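Local coordinates for peptidyl-prolyl cis-trans isomerase FKBP13, chloroplastic (Arabidopsis thaliana, PDB 1U79), which catalyses cis-trans isomerisation of proline peptide bonds, provides the major such activity of the chloroplast thylakoid lumen and regulates accumulation of the Rieske protein, at residues 14-20 with 88-94; 34-38 with 49-53; 82-86 with 123-127. All blocks are in the same frame, centred on the assembly; numbering follows the deposited sequence.

Contact 1. Residues 14-20 with 88-94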
ATOM      1  N   LEU A  14       8.309  -4.397  -6.262  1.00 14.48           N
ATOM      2  CA  LEU A  14       7.534  -3.399  -5.537  1.00 14.37           C
ATOM      3  C   LEU A  14       8.165  -2.056  -5.883  1.00 15.01           C
ATOM      4  O   LEU A  14       9.362  -1.850  -5.649  1.00 17.22           O
ATOM      5  CB  LEU A  14       7.624  -3.646  -4.024  1.00 14.18           C
ATOM      6  CG  LEU A  14       6.788  -2.764  -3.095  1.00 15.70           C
ATOM      7  CD1 LEU A  14       5.297  -2.920  -3.408  1.00 18.01           C
ATOM      8  CD2 LEU A  14       7.070  -3.157  -1.648  1.00 16.87           C
ATOM      9  N   ALA A  15       7.377  -1.140  -6.436  1.00 14.60           N
ATOM     10  CA  ALA A  15       7.910   0.164  -6.812  1.00 16.53           C
ATOM     11  C   ALA A  15       7.197   1.287  -6.079  1.00 15.72           C
ATOM     12  O   ALA A  15       6.051   1.138  -5.650  1.00 16.36           O
ATOM     13  CB  ALA A  15       7.795   0.363  -8.307  1.00 14.98           C
ATOM     14  N   PHE A  16       7.877   2.416  -5.940  1.00 15.83           N
ATOM     15  CA  PHE A  16       7.295   3.538  -5.231  1.00 15.91           C
ATOM     16  C   PHE A  16       7.810   4.868  -5.755  1.00 16.29           C
ATOM     17  O   PHE A  16       8.792   4.930  -6.492  1.00 15.75           O
ATOM     18  CB  PHE A  16       7.667   3.465  -3.753  1.00 15.30           C
ATOM     19  CG  PHE A  16       9.077   3.944  -3.470  1.00 15.01           C
ATOM     20  CD1 PHE A  16      10.174   3.165  -3.815  1.00 15.05           C
ATOM     21  CD2 PHE A  16       9.299   5.210  -2.933  1.00 15.71           C
ATOM     22  CE1 PHE A  16      11.482   3.643  -3.632  1.00 14.17           C
ATOM     23  CE2 PHE A  16      10.605   5.696  -2.748  1.00 15.30           C
ATOM     24  CZ  PHE A  16      11.693   4.904  -3.102  1.00 13.96           C
ATOM     25  N   CYS A  17       7.123   5.927  -5.348  1.00 17.60           N
ATOM     26  CA  CYS A  17       7.517   7.294  -5.648  1.00 20.43           C
ATOM     27  C   CYS A  17       6.943   8.093  -4.490  1.00 18.62           C
ATOM     28  O   CYS A  17       5.770   7.939  -4.150  1.00 17.50           O
ATOM     29  CB  CYS A  17       6.943   7.796  -6.981  1.00 26.97           C
ATOM     30  SG  CYS A  17       5.127   7.817  -7.094  1.00 38.23           S
ATOM     31  N   ASP A  18       7.775   8.909  -3.852  1.00 17.08           N
ATOM     32  CA  ASP A  18       7.313   9.735  -2.748  1.00 16.53           C
ATOM     33  C   ASP A  18       6.820  11.076  -3.283  1.00 15.70           C
ATOM     34  O   ASP A  18       7.612  11.992  -3.522  1.00 15.15           O
ATOM     35  CB  ASP A  18       8.433   9.950  -1.718  1.00 17.01           C
ATOM     36  CG  ASP A  18       8.575   8.772  -0.761  1.00 17.08           C
ATOM     37  OD1 ASP A  18       7.536   8.181  -0.390  1.00 14.22           O
ATOM     38  OD2 ASP A  18       9.710   8.438  -0.368  1.00 17.99           O
ATOM     39  N   LYS A  19       5.510  11.179  -3.482  1.00 14.61           N
ATOM     40  CA  LYS A  19       4.894  12.404  -3.992  1.00 14.83           C
ATOM     41  C   LYS A  19       5.143  13.546  -3.014  1.00 15.21           C
ATOM     42  O   LYS A  19       5.357  14.689  -3.410  1.00 14.22           O
ATOM     43  CB  LYS A  19       3.393  12.184  -4.200  1.00 18.41           C
ATOM     44  CG  LYS A  19       3.079  11.149  -5.278  1.00 23.27           C
ATOM     45  CD  LYS A  19       1.588  11.074  -5.563  1.00 27.41           C
ATOM     46  CE  LYS A  19       1.321  10.462  -6.937  1.00 30.36           C
ATOM     47  NZ  LYS A  19      -0.132  10.453  -7.257  1.00 30.15           N
ATOM     48  N   VAL A  20       5.092  13.233  -1.728  1.00 13.46           N
ATOM     49  CA  VAL A  20       5.376  14.222  -0.701  1.00 13.61           C
ATOM     50  C   VAL A  20       6.124  13.507   0.408  1.00 13.44           C
ATOM     51  O   VAL A  20       5.608  12.563   1.006  1.00 12.80           O
ATOM     52  CB  VAL A  20       4.107  14.850  -0.108  1.00 15.21           C
ATOM     53  CG1 VAL A  20       4.501  15.894   0.937  1.00 17.94           C
ATOM     54  CG2 VAL A  20       3.267  15.496  -1.209  1.00 15.97           C
ATOM     55  N   LYS A  88       3.248  11.180   1.639  1.00 10.57           N
ATOM     56  CA  LYS A  88       2.277  10.661   0.672  1.00 12.49           C
ATOM     57  C   LYS A  88       3.094   9.892  -0.338  1.00 13.69           C
ATOM     58  O   LYS A  88       3.977  10.450  -0.995  1.00 13.31           O
ATOM     59  CB  LYS A  88       1.521  11.777  -0.040  1.00 12.72           C
ATOM     60  CG  LYS A  88       0.569  11.265  -1.122  1.00 16.02           C
ATOM     61  CD  LYS A  88      -0.083  12.433  -1.838  1.00 19.30           C
ATOM     62  CE  LYS A  88      -1.073  11.964  -2.887  1.00 23.04           C
ATOM     63  NZ  LYS A  88      -1.634  13.133  -3.605  1.00 26.81           N
ATOM     64  N   ARG A  89       2.795   8.608  -0.459  1.00 13.90           N
ATOM     65  CA  ARG A  89       3.533   7.743  -1.353  1.00 14.82           C
ATOM     66  C   ARG A  89       2.632   6.945  -2.277  1.00 14.33           C
ATOM     67  O   ARG A  89       1.544   6.517  -1.892  1.00 13.60           O
ATOM     68  CB  ARG A  89       4.388   6.768  -0.529  1.00 13.87           C
ATOM     69  CG  ARG A  89       5.058   5.669  -1.359  1.00 13.96           C
ATOM     70  CD  ARG A  89       6.005   4.812  -0.522  1.00 14.02           C
ATOM     71  NE  ARG A  89       7.189   5.556  -0.091  1.00 14.77           N
ATOM     72  CZ  ARG A  89       8.202   5.019   0.577  1.00 14.31           C
ATOM     73  NH1 ARG A  89       9.242   5.774   0.919  1.00 14.04           N
ATOM     74  NH2 ARG A  89       8.172   3.730   0.914  1.00 16.19           N
ATOM     75  N   THR A  90       3.086   6.757  -3.506  1.00 14.52           N
ATOM     76  CA  THR A  90       2.328   5.953  -4.441  1.00 14.77           C
ATOM     77  C   THR A  90       3.078   4.636  -4.496  1.00 14.60           C
ATOM     78  O   THR A  90       4.312   4.621  -4.537  1.00 11.30           O
ATOM     79  CB  THR A  90       2.281   6.588  -5.843  1.00 17.41           C
ATOM     80  OG1 THR A  90       1.604   7.844  -5.769  1.00 19.38           O
ATOM     81  CG2 THR A  90       1.530   5.692  -6.804  1.00 18.24           C
ATOM     82  N   LEU A  91       2.342   3.532  -4.463  1.00 13.55           N
ATOM     83  CA  LEU A  91       2.958   2.217  -4.514  1.00 14.56           C
ATOM     84  C   LEU A  91       2.404   1.394  -5.663  1.00 13.70           C
ATOM     85  O   LEU A  91       1.192   1.398  -5.909  1.00 15.26           O
ATOM     86  CB  LEU A  91       2.694   1.435  -3.219  1.00 14.98           C
ATOM     87  CG  LEU A  91       3.327   1.804  -1.878  1.00 16.66           C
ATOM     88  CD1 LEU A  91       2.747   0.860  -0.819  1.00 15.72           C
ATOM     89  CD2 LEU A  91       4.863   1.668  -1.940  1.00 15.34           C
ATOM     90  N   ARG A  92       3.298   0.696  -6.359  1.00 13.31           N
ATOM     91  CA  ARG A  92       2.923  -0.202  -7.448  1.00 13.56           C
ATOM     92  C   ARG A  92       3.304  -1.568  -6.906  1.00 11.91           C
ATOM     93  O   ARG A  92       4.489  -1.851  -6.688  1.00 11.88           O
ATOM     94  CB  ARG A  92       3.702   0.093  -8.726  1.00 14.76           C
ATOM     95  CG  ARG A  92       3.314  -0.826  -9.881  1.00 17.77           C
ATOM     96  CD  ARG A  92       3.631  -0.193 -11.245  1.00 22.43           C
ATOM     97  NE  ARG A  92       3.229  -1.067 -12.352  1.00 24.46           N
ATOM     98  CZ  ARG A  92       3.941  -2.115 -12.745  1.00 26.45           C
ATOM     99  NH1 ARG A  92       5.073  -2.396 -12.130  1.00 29.69           N
ATOM    100  NH2 ARG A  92       3.527  -2.887 -13.732  1.00 27.64           N
ATOM    101  N   ILE A  93       2.296  -2.416  -6.705  1.00 10.31           N
ATOM    102  CA  ILE A  93       2.513  -3.722  -6.095  1.00 10.17           C
ATOM    103  C   ILE A  93       2.248  -4.906  -7.006  1.00 11.41           C
ATOM    104  O   ILE A  93       1.124  -5.113  -7.444  1.00 12.99           O
ATOM    105  CB  ILE A  93       1.606  -3.877  -4.840  1.00 10.09           C
ATOM    106  CG1 ILE A  93       1.800  -2.670  -3.912  1.00 12.30           C
ATOM    107  CG2 ILE A  93       1.929  -5.194  -4.117  1.00  8.81           C
ATOM    108  CD1 ILE A  93       0.968  -2.706  -2.648  1.00 15.72           C
ATOM    109  N   PRO A  94       3.284  -5.710  -7.295  1.00 14.46           N
ATOM    110  CA  PRO A  94       3.085  -6.873  -8.164  1.00 14.54           C
ATOM    111  C   PRO A  94       2.160  -7.825  -7.408  1.00 15.35           C
ATOM    112  O   PRO A  94       2.139  -7.813  -6.184  1.00 14.39           O
ATOM    113  CB  PRO A  94       4.494  -7.451  -8.313  1.00 15.95           C
ATOM    114  CG  PRO A  94       5.393  -6.292  -8.051  1.00 18.82           C
ATOM    115  CD  PRO A  94       4.698  -5.566  -6.918  1.00 14.35           C
TER
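Lys88 sits across from both Lys19 and Val20, a classic beta bulge; its backbone N donates to Val20 O (2.8 Å) and its O accepts from Val20 N. Arg89, on the other face, forms a side-on, two-nitrogen salt bridge with Asp18: NE meets Asp18 OD1 at 2.7 Å, and NH1 reaches the syn lone pair of Asp18 OD2 at 3.0 Å. A bend at chi3 (-69°) swings the guanidinium onto that carboxylate. Phe16 CD2 lies over one guanidinium face, but the planes are 46° apart; Arg89 NH2 donates to Gly73 O and Pro81 O, which further restrains the group. Thr90 pairs with Cys17 through two backbone bonds, its CB 3.3 Å from Cys17 SG, while Thr90 OG1 bonds Asp122. Cys17 SG forms a disulfide with Cys5, tying strand 15-18 to the start of the modelled chain. Leu91 sets CD2 against Phe16 CB (3.8 Å). Arg92 and Ala15 exchange nearly straight backbone bonds, and Ile93 CG1 packs beside Leu14 CD1 at 3.5 Å. Strand 88-93 runs antiparallel between strands 15-18 and 119-128, with strand 8-9 beyond 15-18, while Leu14 and Ile93 touch Gln72 and Trp70 of helix 68-75.

Contact 2. Residues 34-38 with 49-53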
ATOM      1  N   LYS A  34      -1.992   5.016  11.446  1.00 16.87           N
ATOM      2  CA  LYS A  34      -3.184   5.430  10.708  1.00 18.88           C
ATOM      3  C   LYS A  34      -2.786   5.821   9.297  1.00 18.21           C
ATOM      4  O   LYS A  34      -1.783   6.516   9.103  1.00 15.65           O
ATOM      5  CB  LYS A  34      -3.831   6.667  11.330  1.00 22.33           C
ATOM      6  CG  LYS A  34      -4.416   6.516  12.711  1.00 29.28           C
ATOM      7  CD  LYS A  34      -5.068   7.836  13.105  1.00 33.14           C
ATOM      8  CE  LYS A  34      -5.723   7.771  14.471  1.00 37.22           C
ATOM      9  NZ  LYS A  34      -6.393   9.061  14.809  1.00 41.03           N
ATOM     10  N   ALA A  35      -3.583   5.405   8.317  1.00 15.49           N
ATOM     11  CA  ALA A  35      -3.298   5.764   6.942  1.00 14.40           C
ATOM     12  C   ALA A  35      -4.555   5.907   6.110  1.00 13.18           C
ATOM     13  O   ALA A  35      -5.476   5.096   6.211  1.00 13.41           O
ATOM     14  CB  ALA A  35      -2.386   4.727   6.296  1.00 14.95           C
ATOM     15  N   HIS A  36      -4.598   6.965   5.309  1.00 14.32           N
ATOM     16  CA  HIS A  36      -5.708   7.156   4.386  1.00 13.30           C
ATOM     17  C   HIS A  36      -5.153   6.568   3.098  1.00 13.01           C
ATOM     18  O   HIS A  36      -3.933   6.525   2.915  1.00 12.63           O
ATOM     19  CB  HIS A  36      -6.036   8.638   4.226  1.00 12.16           C
ATOM     20  CG  HIS A  36      -7.130   9.100   5.134  1.00 14.24           C
ATOM     21  ND1 HIS A  36      -8.419   8.615   5.042  1.00 13.74           N
ATOM     22  CD2 HIS A  36      -7.126   9.970   6.170  1.00 12.82           C
ATOM     23  CE1 HIS A  36      -9.158   9.169   5.988  1.00 11.49           C
ATOM     24  NE2 HIS A  36      -8.398   9.994   6.684  1.00 13.39           N
ATOM     25  N   TYR A  37      -6.020   6.095   2.213  1.00 13.04           N
ATOM     26  CA  TYR A  37      -5.542   5.496   0.979  1.00 12.18           C
ATOM     27  C   TYR A  37      -6.609   5.339  -0.088  1.00 13.09           C
ATOM     28  O   TYR A  37      -7.803   5.345   0.195  1.00 13.18           O
ATOM     29  CB  TYR A  37      -4.955   4.097   1.259  1.00 14.01           C
ATOM     30  CG  TYR A  37      -5.999   3.075   1.675  1.00 14.05           C
ATOM     31  CD1 TYR A  37      -6.435   2.988   2.999  1.00 14.63           C
ATOM     32  CD2 TYR A  37      -6.600   2.242   0.727  1.00 14.89           C
ATOM     33  CE1 TYR A  37      -7.450   2.098   3.366  1.00 15.59           C
ATOM     34  CE2 TYR A  37      -7.618   1.350   1.082  1.00 16.90           C
ATOM     35  CZ  TYR A  37      -8.037   1.286   2.397  1.00 15.67           C
ATOM     36  OH  TYR A  37      -9.051   0.425   2.743  1.00 18.67           O
ATOM     37  N   VAL A  38      -6.138   5.186  -1.317  1.00 12.86           N
ATOM     38  CA  VAL A  38      -6.979   4.947  -2.480  1.00 12.02           C
ATOM     39  C   VAL A  38      -6.262   3.854  -3.251  1.00 13.61           C
ATOM     40  O   VAL A  38      -5.097   4.007  -3.632  1.00 13.20           O
ATOM     41  CB  VAL A  38      -7.121   6.174  -3.404  1.00 13.53           C
ATOM     42  CG1 VAL A  38      -7.871   5.762  -4.679  1.00 12.89           C
ATOM     43  CG2 VAL A  38      -7.884   7.296  -2.697  1.00 11.91           C
ATOM     44  N   SER A  49     -10.960   2.413  -0.856  1.00 18.17           N
ATOM     45  CA  SER A  49     -10.356   3.624  -0.330  1.00 17.62           C
ATOM     46  C   SER A  49     -10.865   3.879   1.077  1.00 18.47           C
ATOM     47  O   SER A  49     -11.995   3.515   1.425  1.00 19.15           O
ATOM     48  CB  SER A  49     -10.662   4.826  -1.231  1.00 18.41           C
ATOM     49  OG  SER A  49     -11.959   5.345  -1.012  1.00 17.76           O
ATOM     50  N   SER A  50     -10.015   4.488   1.894  1.00 17.55           N
ATOM     51  CA  SER A  50     -10.378   4.819   3.268  1.00 16.15           C
ATOM     52  C   SER A  50     -11.507   5.837   3.227  1.00 16.81           C
ATOM     53  O   SER A  50     -12.417   5.813   4.063  1.00 15.81           O
ATOM     54  CB  SER A  50      -9.178   5.426   3.988  1.00 15.82           C
ATOM     55  OG  SER A  50      -8.626   6.486   3.214  1.00 13.99           O
ATOM     56  N   TYR A  51     -11.431   6.735   2.248  1.00 18.70           N
ATOM     57  CA  TYR A  51     -12.425   7.787   2.054  1.00 18.08           C
ATOM     58  C   TYR A  51     -13.818   7.196   1.854  1.00 21.14           C
ATOM     59  O   TYR A  51     -14.799   7.710   2.393  1.00 19.96           O
ATOM     60  CB  TYR A  51     -12.034   8.645   0.851  1.00 20.72           C
ATOM     61  CG  TYR A  51     -10.692   9.317   1.046  1.00 19.21           C
ATOM     62  CD1 TYR A  51     -10.548  10.362   1.951  1.00 21.08           C
ATOM     63  CD2 TYR A  51      -9.552   8.850   0.387  1.00 23.34           C
ATOM     64  CE1 TYR A  51      -9.304  10.930   2.208  1.00 23.84           C
ATOM     65  CE2 TYR A  51      -8.292   9.413   0.638  1.00 22.52           C
ATOM     66  CZ  TYR A  51      -8.184  10.451   1.553  1.00 24.01           C
ATOM     67  OH  TYR A  51      -6.958  11.015   1.820  1.00 26.58           O
ATOM     68  N   ASN A  52     -13.899   6.116   1.087  1.00 19.50           N
ATOM     69  CA  ASN A  52     -15.179   5.459   0.842  1.00 22.28           C
ATOM     70  C   ASN A  52     -15.678   4.822   2.138  1.00 22.46           C
ATOM     71  O   ASN A  52     -16.889   4.688   2.356  1.00 23.95           O
ATOM     72  CB  ASN A  52     -15.030   4.391  -0.242  1.00 22.10           C
ATOM     73  CG  ASN A  52     -16.357   3.732  -0.603  1.00 24.57           C
ATOM     74  OD1 ASN A  52     -17.285   4.391  -1.080  1.00 23.38           O
ATOM     75  ND2 ASN A  52     -16.450   2.428  -0.371  1.00 24.42           N
ATOM     76  N   ARG A  53     -14.742   4.444   3.004  1.00 21.43           N
ATOM     77  CA  ARG A  53     -15.084   3.832   4.282  1.00 22.97           C
ATOM     78  C   ARG A  53     -15.371   4.906   5.326  1.00 22.62           C
ATOM     79  O   ARG A  53     -15.890   4.616   6.402  1.00 23.49           O
ATOM     80  CB  ARG A  53     -13.941   2.927   4.763  1.00 22.73           C
ATOM     81  CG  ARG A  53     -13.665   1.742   3.842  1.00 24.78           C
ATOM     82  CD  ARG A  53     -12.410   0.974   4.241  1.00 24.26           C
ATOM     83  NE  ARG A  53     -12.146  -0.118   3.307  1.00 27.12           N
ATOM     84  CZ  ARG A  53     -12.500  -1.384   3.504  1.00 29.39           C
ATOM     85  NH1 ARG A  53     -12.219  -2.301   2.585  1.00 29.85           N
ATOM     86  NH2 ARG A  53     -13.111  -1.743   4.627  1.00 29.64           N
TER
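The imidazole of His36 overlaps the ring of Tyr51 in an offset stack, centroids 4.7 Å apart and planes only 9° from parallel, with Tyr51 CE1 over the imidazole near ND1. At the imidazole's edge, in its plane, comes Ser50 OG, 2.8 Å from His36 ND1 in a hydrogen bond that either could donate. The same hydroxyl accepts from Tyr37 N at 2.8 Å; chi1 at 51° holds it back over its own main chain, where both partners reach it. Ser50 N returns a bond to Tyr37 O (2.9 Å), so strand and helix start are clasped through one residue. The Tyr37 ring packs one face against the Ser49-Ser50 peptide, with Ser50 N 3.7 Å from the ring plane, over its centre. Tyr37 OH bonds Asp48, which also forms a salt bridge with Arg53 NE. As in other FKBPs, Tyr37, Asp48 and Trp70 probably line the proline-binding pocket. Cut back to an alanine, Tyr37 would probably leave a gap against that peptide and rob Asp48 of its hydroxyl partner. Val38 CG2 touches the edge of Tyr51 at CD2 (3.8 Å). Ser49, at the N-cap, accepts through OG from Asn52 N at the start of a short, weakly bonded helix. Trp70 of helix 68-75 meets the Tyr37 ring edge-to-face, Phe121 touches it from strand 119-128, and strand 32-40 pairs with 119-128, 57-60 and 46-49, the last running directly into helix 50-53.

Contact 3. Residues 82-86 with 123-127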
ATOM      1  N   PRO A  82      11.742   3.689   4.139  1.00 14.41           N
ATOM      2  CA  PRO A  82      10.484   3.806   4.879  1.00 13.54           C
ATOM      3  C   PRO A  82       9.763   5.103   4.595  1.00 13.35           C
ATOM      4  O   PRO A  82      10.383   6.107   4.231  1.00 13.81           O
ATOM      5  CB  PRO A  82      10.924   3.776   6.346  1.00 13.70           C
ATOM      6  CG  PRO A  82      12.379   3.353   6.310  1.00 16.29           C
ATOM      7  CD  PRO A  82      12.897   3.878   5.028  1.00 14.15           C
ATOM      8  N   MET A  83       8.447   5.086   4.767  1.00 12.70           N
ATOM      9  CA  MET A  83       7.683   6.309   4.621  1.00 12.73           C
ATOM     10  C   MET A  83       7.931   7.052   5.925  1.00 12.98           C
ATOM     11  O   MET A  83       8.292   6.437   6.935  1.00 13.96           O
ATOM     12  CB  MET A  83       6.185   6.021   4.497  1.00 12.14           C
ATOM     13  CG  MET A  83       5.724   5.687   3.100  1.00 13.56           C
ATOM     14  SD  MET A  83       3.911   5.647   3.039  1.00 14.38           S
ATOM     15  CE  MET A  83       3.555   7.376   2.985  1.00 11.93           C
ATOM     16  N   LEU A  84       7.759   8.370   5.902  1.00 12.28           N
ATOM     17  CA  LEU A  84       7.938   9.184   7.089  1.00 11.28           C
ATOM     18  C   LEU A  84       6.574   9.744   7.432  1.00 12.40           C
ATOM     19  O   LEU A  84       5.740   9.939   6.543  1.00 13.68           O
ATOM     20  CB  LEU A  84       8.886  10.346   6.824  1.00  9.39           C
ATOM     21  CG  LEU A  84      10.258  10.000   6.260  1.00 12.69           C
ATOM     22  CD1 LEU A  84      11.091  11.273   6.222  1.00 12.72           C
ATOM     23  CD2 LEU A  84      10.920   8.924   7.109  1.00 11.74           C
ATOM     24  N   THR A  85       6.352   9.994   8.716  1.00 12.90           N
ATOM     25  CA  THR A  85       5.091  10.539   9.194  1.00 13.17           C
ATOM     26  C   THR A  85       4.700  11.773   8.388  1.00 13.05           C
ATOM     27  O   THR A  85       5.501  12.696   8.222  1.00 11.27           O
ATOM     28  CB  THR A  85       5.202  10.905  10.693  1.00 14.28           C
ATOM     29  OG1 THR A  85       5.288   9.702  11.456  1.00 17.27           O
ATOM     30  CG2 THR A  85       4.007  11.723  11.160  1.00 13.06           C
ATOM     31  N   GLY A  86       3.462  11.779   7.897  1.00 13.20           N
ATOM     32  CA  GLY A  86       2.953  12.891   7.111  1.00 12.43           C
ATOM     33  C   GLY A  86       3.280  12.794   5.632  1.00 13.23           C
ATOM     34  O   GLY A  86       3.024  13.720   4.858  1.00 13.31           O
ATOM     35  N   ILE A 123      -0.853   6.266  -0.786  1.00 14.48           N
ATOM     36  CA  ILE A 123      -0.894   6.134   0.659  1.00 13.57           C
ATOM     37  C   ILE A 123      -0.519   7.415   1.388  1.00 15.04           C
ATOM     38  O   ILE A 123       0.490   8.057   1.077  1.00 12.18           O
ATOM     39  CB  ILE A 123       0.043   4.998   1.135  1.00 12.97           C
ATOM     40  CG1 ILE A 123      -0.371   3.682   0.462  1.00 16.35           C
ATOM     41  CG2 ILE A 123      -0.015   4.872   2.659  1.00 15.83           C
ATOM     42  CD1 ILE A 123       0.313   2.456   1.005  1.00 18.15           C
ATOM     43  N   GLU A 124      -1.352   7.778   2.355  1.00 15.37           N
ATOM     44  CA  GLU A 124      -1.113   8.944   3.177  1.00 15.32           C
ATOM     45  C   GLU A 124      -0.879   8.435   4.591  1.00 14.44           C
ATOM     46  O   GLU A 124      -1.817   8.072   5.303  1.00 11.72           O
ATOM     47  CB  GLU A 124      -2.307   9.901   3.115  1.00 20.61           C
ATOM     48  CG  GLU A 124      -2.344  10.665   1.798  1.00 29.00           C
ATOM     49  CD  GLU A 124      -3.649  11.370   1.550  1.00 34.97           C
ATOM     50  OE1 GLU A 124      -4.061  12.201   2.384  1.00 36.60           O
ATOM     51  OE2 GLU A 124      -4.267  11.097   0.503  1.00 36.78           O
ATOM     52  N   TYR A 125       0.397   8.383   4.969  1.00 13.77           N
ATOM     53  CA  TYR A 125       0.804   7.924   6.295  1.00 14.43           C
ATOM     54  C   TYR A 125       0.632   9.094   7.253  1.00 15.43           C
ATOM     55  O   TYR A 125       1.469  10.000   7.310  1.00 14.99           O
ATOM     56  CB  TYR A 125       2.271   7.471   6.263  1.00 13.78           C
ATOM     57  CG  TYR A 125       2.839   7.054   7.607  1.00 14.34           C
ATOM     58  CD1 TYR A 125       4.200   7.202   7.880  1.00 15.67           C
ATOM     59  CD2 TYR A 125       2.017   6.530   8.612  1.00 16.11           C
ATOM     60  CE1 TYR A 125       4.733   6.849   9.121  1.00 16.39           C
ATOM     61  CE2 TYR A 125       2.540   6.170   9.857  1.00 16.21           C
ATOM     62  CZ  TYR A 125       3.900   6.337  10.100  1.00 16.05           C
ATOM     63  OH  TYR A 125       4.423   5.993  11.320  1.00 15.56           O
ATOM     64  N   ILE A 126      -0.473   9.085   7.990  1.00 15.18           N
ATOM     65  CA  ILE A 126      -0.782  10.146   8.944  1.00 17.36           C
ATOM     66  C   ILE A 126       0.155  10.112  10.144  1.00 19.01           C
ATOM     67  O   ILE A 126       0.548  11.155  10.668  1.00 21.02           O
ATOM     68  CB  ILE A 126      -2.235  10.021   9.448  1.00 18.48           C
ATOM     69  CG1 ILE A 126      -3.181   9.905   8.251  1.00 19.49           C
ATOM     70  CG2 ILE A 126      -2.614  11.252  10.290  1.00 20.01           C
ATOM     71  CD1 ILE A 126      -3.135  11.108   7.324  1.00 22.51           C
ATOM     72  N   GLY A 127       0.512   8.907  10.569  1.00 18.01           N
ATOM     73  CA  GLY A 127       1.400   8.750  11.708  1.00 20.41           C
ATOM     74  C   GLY A 127       0.880   7.669  12.637  1.00 22.21           C
ATOM     75  O   GLY A 127       0.020   6.877  12.250  1.00 22.23           O
TER
HETATM   76  O   HOH W   1       6.505   7.392  12.199  1.00 20.05           O
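The Tyr125 ring is approached obliquely by the chain of 82-86, which bends round it: Leu84 O lies 3.4 Å from Tyr125 CD1, and Thr85 N 3.6 Å from Tyr125 CE1. Chi1 of 176° carries the ring away from its own backbone N and out into this bend. At the far end one water bridges Tyr125 OH and Thr85 OG1, 2.7 Å from each oxygen, and Thr85 OG1 also bonds Pro25 O, tying the phenol to a second loop. Met83 runs past Tyr125 in the opposite direction; its chain turns at chi3 (78°), which brings CE to 3.5 Å from Tyr125 CB, while SD rests against Ile123 CG2 at 4.0 Å. Main chain joins main chain through a single hydrogen bond, Gly86 N to Tyr125 O at 2.7 Å, the donor almost in line with the carbonyl though the hydrogen bond is not straight at the hydrogen. Thr85 CG2 lies 3.5 Å from Ile126 O and close to Gly127, where a side chain would crowd that methyl. Gly86, with its positive phi of 86°, turns the chain toward strand 88-93. Ile123 also touches Trp70 and Ile74 of helix 68-75, and Tyr125 touches Ile33 of strand 32-40, so the loop that links this helix to strand 88-93 folds against the neighbouring strand 119-128.

This chain is the FKBP-type isomerase part of a longer precursor. All three contacts reach one curled antiparallel sheet, each through at least one strand, and strand 119-128, in contact 3, lies between strand 88-93 of contact 1 and strand 32-40 of contact 2. Arg89 O probably bonds Ile123 N at 2.7 Å, and His36 O probably bonds Glu124 N at 2.9 Å. Contact 3 is centred about 12 Å from contact 1 and 13 Å from contact 2; contacts 1 and 2 do not touch, their centres about 16 Å apart. Trp70 of helix 68-75 meets Ile93, Tyr37 and Ile123. The proline-binding pocket probably lies around Trp70, so Tyr37 of contact 2 probably helps line it.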